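Local coordinates for protein succinylglutamate desuccinylase (Chromobacterium violaceum, PDB 1YW4) that probably hydrolyses N-succinyl-L-glutamate to succinate and glutamate with one zinc ion per subunit, the last step of arginine breakdown by the AST pathway, at residues Glu280-Leu285 with Glu305-Phe310; Pro256-Lys261 with Ile323-Ala328. All coordinates share one frame; numbering follows the deposited sequence.

Overall arrangement
Contacts 1 and 2 belong to the C-terminal barrel-sandwich hybrid domain, their centres about 9 Å apart. Strands 307-309 and 320-328 are neighbours and join them directly: Leu309 N lies 2.8 Å from Ile323 O and Arg307 O lies 2.9 Å from Val325 N, both probable hydrogen bonds. Arg307 also packs its NE against Phe258 CE2, at 3.4 Å, linking a side chain of each contact. Contact 1 reaches toward the catalytic centre, with the Phe310 side chain about 8 Å from the zinc ion and about 6 Å from the side chain of Glu214, the predicted active-site residue. Contact 2 lies away from that site, and its Arg259 meets the second subunit.

Contact 1: residues Glu280-Leu285 with Glu305-Phe310; sequences ENFTLL and EERILF
Arg307 turns CG beside its backbone N (chi1 -59°) and runs extended to NE, a course that lays its chain past Phe282 O and brings NH1 to that oxygen at 2.8 Å. The carbonyl lies in the guanidinium plane and points almost straight at the nitrogen, while CD1 of Leu284 covers the centre of one guanidinium face. In Leu309, CG stands opposite the backbone N, and the side chain lies beside Phe282, pointing the same way; its CD1 makes a CH-pi contact 3.8 Å from the ring centroid. Asn281 binds the far end of the pairing: OD1 accepts Phe310 N at 2.6 Å, tilted 27° from the amide plane, and the amide stands nearly perpendicular to the Phe310 ring. On the face opposite Leu284 and Arg307, Thr283 CB rests on Ile308 CG2 at 3.7 Å. Leu285 points toward segment 305-310 and packs CD2 against the peptide between Arg307 and Ile308. Phe282 and Thr283 both face Ile308 as a G1 beta bulge, at the close of a type II turn from Glu280 in which Phe282 has a positive phi of 70°. Phe282 N bonds Ile308 O (2.7 Å), Ile308 N bonds Thr283 O (2.9 Å), and Leu285 N continues the pairing to Glu306 O. Thr283 OG1 donates back to Glu280 O, tying the turn. The Phe282 ring meets Phe157 and Phe160 edge-to-face, and the Asn281 backbone bonds Gly154 and Val156, so that the turn 280-283 lies against residues 154-160 of the catalytic domain. Strand 307-309 lies between strand 283-284, the outermost on this side within the chain, and strand 320-328.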
loop_
_atom_site.group_PDB
_atom_site.type_symbol
_atom_site.label_atom_id
_atom_site.label_comp_id
_atom_site.label_asym_id
_atom_site.label_seq_id
_atom_site.Cartn_x
_atom_site.Cartn_y
_atom_site.Cartn_z
ATOM N N GLU A 280 -14.906 7.543 16.534
ATOM C CA GLU A 280 -14.833 8.341 15.310
ATOM C C GLU A 280 -14.211 7.576 14.148
ATOM O O GLU A 280 -13.406 6.665 14.350
ATOM C CB GLU A 280 -14.020 9.619 15.551
ATOM C CG GLU A 280 -14.711 10.649 16.432
ATOM C CD GLU A 280 -13.880 11.899 16.650
ATOM O OE1 GLU A 280 -14.404 12.855 17.257
ATOM O OE2 GLU A 280 -12.706 11.932 16.221
ATOM N N ASN A 281 -14.587 7.953 12.928
ATOM C CA ASN A 281 -14.029 7.311 11.748
ATOM C C ASN A 281 -12.557 7.687 11.641
ATOM O O ASN A 281 -12.153 8.784 12.042
ATOM C CB ASN A 281 -14.746 7.759 10.468
ATOM C CG ASN A 281 -16.108 7.122 10.302
ATOM O OD1 ASN A 281 -16.246 5.898 10.369
ATOM N ND2 ASN A 281 -17.128 7.953 10.067
ATOM N N PHE A 282 -11.774 6.768 11.087
ATOM C CA PHE A 282 -10.336 6.937 10.894
ATOM C C PHE A 282 -9.567 6.907 12.205
ATOM O O PHE A 282 -8.434 7.380 12.281
ATOM C CB PHE A 282 -10.047 8.236 10.135
ATOM C CG PHE A 282 -10.502 8.210 8.700
ATOM C CD1 PHE A 282 -9.867 7.392 7.766
ATOM C CD2 PHE A 282 -11.573 8.997 8.284
ATOM C CE1 PHE A 282 -10.296 7.361 6.435
ATOM C CE2 PHE A 282 -12.008 8.972 6.959
ATOM C CZ PHE A 282 -11.372 8.155 6.033
ATOM N N THR A 283 -10.185 6.351 13.244
ATOM C CA THR A 283 -9.509 6.248 14.533
ATOM C C THR A 283 -8.329 5.293 14.372
ATOM O O THR A 283 -8.499 4.168 13.905
ATOM C CB THR A 283 -10.443 5.698 15.625
ATOM O OG1 THR A 283 -11.445 6.672 15.935
ATOM C CG2 THR A 283 -9.655 5.369 16.883
ATOM N N LEU A 284 -7.141 5.753 14.761
ATOM C CA LEU A 284 -5.912 4.969 14.664
ATOM C C LEU A 284 -5.910 3.755 15.597
ATOM O O LEU A 284 -6.243 3.867 16.778
ATOM C CB LEU A 284 -4.700 5.851 14.995
ATOM C CG LEU A 284 -3.301 5.234 14.851
ATOM C CD1 LEU A 284 -2.861 5.306 13.389
ATOM C CD2 LEU A 284 -2.293 5.997 15.730
ATOM N N LEU A 285 -5.533 2.597 15.059
ATOM C CA LEU A 285 -5.475 1.365 15.842
ATOM C C LEU A 285 -4.019 1.047 16.194
ATOM O O LEU A 285 -3.233 0.671 15.335
ATOM C CB LEU A 285 -6.086 0.204 15.053
ATOM C CG LEU A 285 -7.610 0.130 14.846
ATOM C CD1 LEU A 285 -8.328 1.333 15.461
ATOM C CD2 LEU A 285 -7.884 0.037 13.363
ATOM N N GLU A 305 -0.507 1.672 12.096
ATOM C CA GLU A 305 -0.808 2.470 10.912
ATOM C C GLU A 305 -2.270 2.346 10.483
ATOM O O GLU A 305 -2.804 3.227 9.810
ATOM C CB GLU A 305 0.098 2.046 9.749
ATOM C CG GLU A 305 1.541 2.520 9.864
ATOM C CD GLU A 305 1.679 4.015 9.650
ATOM O OE1 GLU A 305 1.115 4.790 10.456
ATOM O OE2 GLU A 305 2.347 4.415 8.669
ATOM N N GLU A 306 -2.915 1.253 10.879
ATOM C CA GLU A 306 -4.302 1.030 10.506
ATOM C C GLU A 306 -5.287 1.915 11.276
ATOM O O GLU A 306 -4.986 2.407 12.359
ATOM C CB GLU A 306 -4.674 -0.443 10.697
ATOM C CG GLU A 306 -3.493 -1.393 10.797
ATOM C CD GLU A 306 -3.057 -1.609 12.238
ATOM O OE1 GLU A 306 -2.395 -0.711 12.822
ATOM O OE2 GLU A 306 -3.401 -2.681 12.790
ATOM N N ARG A 307 -6.461 2.126 10.689
ATOM C CA ARG A 307 -7.500 2.937 11.308
ATOM C C ARG A 307 -8.840 2.266 11.022
ATOM O O ARG A 307 -8.992 1.565 10.023
ATOM C CB ARG A 307 -7.495 4.356 10.726
ATOM C CG ARG A 307 -6.182 5.114 10.902
ATOM C CD ARG A 307 -6.186 6.405 10.095
ATOM N NE ARG A 307 -4.985 7.209 10.322
ATOM C CZ ARG A 307 -4.833 8.073 11.320
ATOM N NH1 ARG A 307 -5.815 8.257 12.196
ATOM N NH2 ARG A 307 -3.695 8.749 11.445
ATOM N N ILE A 308 -9.805 2.479 11.903
ATOM C CA ILE A 308 -11.125 1.890 11.736
ATOM C C ILE A 308 -11.985 2.879 10.948
ATOM O O ILE A 308 -11.869 4.095 11.119
ATOM C CB ILE A 308 -11.764 1.591 13.125
ATOM C CG1 ILE A 308 -13.003 0.699 12.979
ATOM C CG2 ILE A 308 -12.131 2.891 13.805
ATOM C CD1 ILE A 308 -12.731 -0.632 12.289
ATOM N N LEU A 309 -12.836 2.364 10.074
ATOM C CA LEU A 309 -13.692 3.234 9.282
ATOM C C LEU A 309 -15.086 2.629 9.162
ATOM O O LEU A 309 -15.230 1.431 8.932
ATOM C CB LEU A 309 -13.076 3.444 7.898
ATOM C CG LEU A 309 -13.800 4.405 6.954
ATOM C CD1 LEU A 309 -13.900 5.788 7.596
ATOM C CD2 LEU A 309 -13.041 4.494 5.633
ATOM N N PHE A 310 -16.103 3.466 9.346
ATOM C CA PHE A 310 -17.502 3.046 9.259
ATOM C C PHE A 310 -17.859 1.830 10.118
ATOM O O PHE A 310 -18.459 0.873 9.636
ATOM C CB PHE A 310 -17.859 2.768 7.797
ATOM C CG PHE A 310 -17.612 3.935 6.890
ATOM C CD1 PHE A 310 -17.128 3.740 5.602
ATOM C CD2 PHE A 310 -17.856 5.233 7.327
ATOM C CE1 PHE A 310 -16.882 4.823 4.760
ATOM C CE2 PHE A 310 -17.618 6.322 6.498
ATOM C CZ PHE A 310 -17.127 6.118 5.208
#

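Contact 2: residues Pro256-Lys261 with Ile323-Ala328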
loop_
_atom_site.group_PDB
_atom_site.type_symbol
_atom_site.label_atom_id
_atom_site.label_comp_id
_atom_site.label_asym_id
_atom_site.label_seq_id
_atom_site.Cartn_x
_atom_site.Cartn_y
_atom_site.Cartn_z
ATOM N N PRO A 256 -3.130 12.911 3.668
ATOM C CA PRO A 256 -3.011 11.457 3.819
ATOM C C PRO A 256 -4.070 10.682 3.026
ATOM O O PRO A 256 -5.246 11.046 3.009
ATOM C CB PRO A 256 -3.130 11.252 5.334
ATOM C CG PRO A 256 -3.958 12.421 5.786
ATOM C CD PRO A 256 -3.439 13.567 4.951
ATOM N N LEU A 257 -3.634 9.617 2.359
ATOM C CA LEU A 257 -4.527 8.780 1.571
ATOM C C LEU A 257 -4.630 7.411 2.238
ATOM O O LEU A 257 -3.689 6.962 2.898
ATOM C CB LEU A 257 -3.982 8.610 0.151
ATOM C CG LEU A 257 -3.597 9.877 -0.621
ATOM C CD1 LEU A 257 -2.924 9.464 -1.924
ATOM C CD2 LEU A 257 -4.821 10.741 -0.913
ATOM N N PHE A 258 -5.768 6.751 2.056
ATOM C CA PHE A 258 -5.990 5.437 2.642
ATOM C C PHE A 258 -6.746 4.508 1.698
ATOM O O PHE A 258 -7.393 4.950 0.753
ATOM C CB PHE A 258 -6.784 5.559 3.951
ATOM C CG PHE A 258 -6.126 6.430 4.996
ATOM C CD1 PHE A 258 -6.302 7.813 4.991
ATOM C CD2 PHE A 258 -5.322 5.862 5.980
ATOM C CE1 PHE A 258 -5.684 8.626 5.957
ATOM C CE2 PHE A 258 -4.699 6.661 6.951
ATOM C CZ PHE A 258 -4.882 8.044 6.936
ATOM N N ARG A 259 -6.649 3.212 1.961
ATOM C CA ARG A 259 -7.357 2.216 1.180
ATOM C C ARG A 259 -7.771 1.131 2.161
ATOM O O ARG A 259 -7.167 0.977 3.231
ATOM C CB ARG A 259 -6.456 1.629 0.087
ATOM C CG ARG A 259 -5.324 0.767 0.617
ATOM C CD ARG A 259 -4.450 0.235 -0.502
ATOM N NE ARG A 259 -3.468 -0.724 -0.000
ATOM C CZ ARG A 259 -2.468 -1.218 -0.724
ATOM N NH1 ARG A 259 -2.312 -0.841 -1.987
ATOM N NH2 ARG A 259 -1.626 -2.092 -0.184
ATOM N N ALA A 260 -8.809 0.388 1.809
ATOM C CA ALA A 260 -9.276 -0.687 2.669
ATOM C C ALA A 260 -8.202 -1.766 2.728
ATOM O O ALA A 260 -7.575 -2.084 1.718
ATOM C CB ALA A 260 -10.567 -1.267 2.118
ATOM N N LYS A 261 -7.982 -2.315 3.916
ATOM C CA LYS A 261 -6.999 -3.377 4.091
ATOM C C LYS A 261 -7.768 -4.695 4.148
ATOM O O LYS A 261 -7.427 -5.652 3.457
ATOM C CB LYS A 261 -6.208 -3.166 5.384
ATOM C CG LYS A 261 -5.104 -4.186 5.627
ATOM C CD LYS A 261 -4.354 -3.886 6.917
ATOM C CE LYS A 261 -3.330 -4.973 7.240
ATOM N NZ LYS A 261 -2.632 -4.723 8.541
ATOM N N ILE A 323 -14.593 -1.539 8.579
ATOM C CA ILE A 323 -13.470 -1.721 7.678
ATOM C C ILE A 323 -12.175 -1.139 8.237
ATOM O O ILE A 323 -12.144 -0.014 8.744
ATOM C CB ILE A 323 -13.743 -1.084 6.298
ATOM C CG1 ILE A 323 -14.028 0.408 6.453
ATOM C CG2 ILE A 323 -14.920 -1.777 5.626
ATOM C CD1 ILE A 323 -14.237 1.130 5.129
ATOM N N VAL A 324 -11.110 -1.929 8.155
ATOM C CA VAL A 324 -9.802 -1.503 8.618
ATOM C C VAL A 324 -9.054 -0.956 7.408
ATOM O O VAL A 324 -8.849 -1.664 6.416
ATOM C CB VAL A 324 -9.018 -2.679 9.239
ATOM C CG1 VAL A 324 -7.608 -2.234 9.606
ATOM C CG2 VAL A 324 -9.747 -3.187 10.481
ATOM N N VAL A 325 -8.675 0.314 7.480
ATOM C CA VAL A 325 -7.951 0.948 6.388
ATOM C C VAL A 325 -6.482 1.117 6.756
ATOM O O VAL A 325 -6.120 1.087 7.933
ATOM C CB VAL A 325 -8.532 2.345 6.052
ATOM C CG1 VAL A 325 -9.976 2.218 5.590
ATOM C CG2 VAL A 325 -8.442 3.254 7.275
ATOM N N GLU A 326 -5.650 1.292 5.731
ATOM C CA GLU A 326 -4.209 1.486 5.885
ATOM C C GLU A 326 -3.754 2.607 4.957
ATOM O O GLU A 326 -4.406 2.903 3.957
ATOM C CB GLU A 326 -3.462 0.204 5.515
ATOM C CG GLU A 326 -3.720 -0.239 4.082
ATOM C CD GLU A 326 -2.932 -1.470 3.693
ATOM O OE1 GLU A 326 -3.053 -1.887 2.527
ATOM O OE2 GLU A 326 -2.201 -2.015 4.545
ATOM N N PRO A 327 -2.617 3.239 5.272
ATOM C CA PRO A 327 -2.077 4.330 4.455
ATOM C C PRO A 327 -1.927 3.912 2.993
ATOM O O PRO A 327 -1.600 2.763 2.696
ATOM C CB PRO A 327 -0.725 4.614 5.113
ATOM C CG PRO A 327 -0.977 4.281 6.563
ATOM C CD PRO A 327 -1.772 2.996 6.456
ATOM N N ALA A 328 -2.182 4.846 2.086
ATOM C CA ALA A 328 -2.068 4.577 0.660
ATOM C C ALA A 328 -1.121 5.594 0.046
ATOM O O ALA A 328 -1.224 6.790 0.309
ATOM C CB ALA A 328 -3.439 4.657 -0.013
HETATM O O HOH W 1 -0.939 8.831 2.316
HETATM O O HOH W 2 -1.159 -2.213 7.105
#
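Strands 257-261 and 323-328 form an antiparallel pair of the barrel-sandwich hybrid domain, with Arg259 and Glu326 as a hydrogen-bonded pair flanked by the non-hydrogen-bonded pairs Phe258-Pro327 and Ala260-Val325. Arg259 N reaches Glu326 O at 3.0 Å and Glu326 N returns to Arg259 O at 2.9 Å. Lys261 N bonds Val324 O (2.7 Å), and at the other end Ala328 N comes to Leu257 O from well above the carbonyl plane. The short segments run 138° apart, a marked twist from the antiparallel. Both members of the central pair hold CG between backbone N and carbonyl carbon (chi1 69° in Arg259, 60° in Glu326), and their extended chains rise on the same face and cross at an angle, the guanidinium presenting its NE edge to the carboxylate. NE, 2.8 Å away, and NH2, 3.1 Å away, grip Glu326 OE1, which lies in the guanidinium plane, in a side-on salt bridge; NE comes from the anti side and NH2 from the syn side, both tilted out of the carboxylate plane toward the same face. Arg259 NH2 also forms a salt bridge with Glu326 OE1 of the second subunit, and Arg259 packs against Arg259 of that subunit, placing this pair at the dimer contact. Phe258 CB approaches Val325 CB to 4.2 Å, and Val325 also touches Leu309 of strand 307-309 and Leu189 of strand 187-190. Lys261 crosses the Glu326 chain at about a right angle, its CG and CD passing OE2. A water donates to Glu326 OE2 at 2.8 Å and accepts a weak bond from Lys261 NZ.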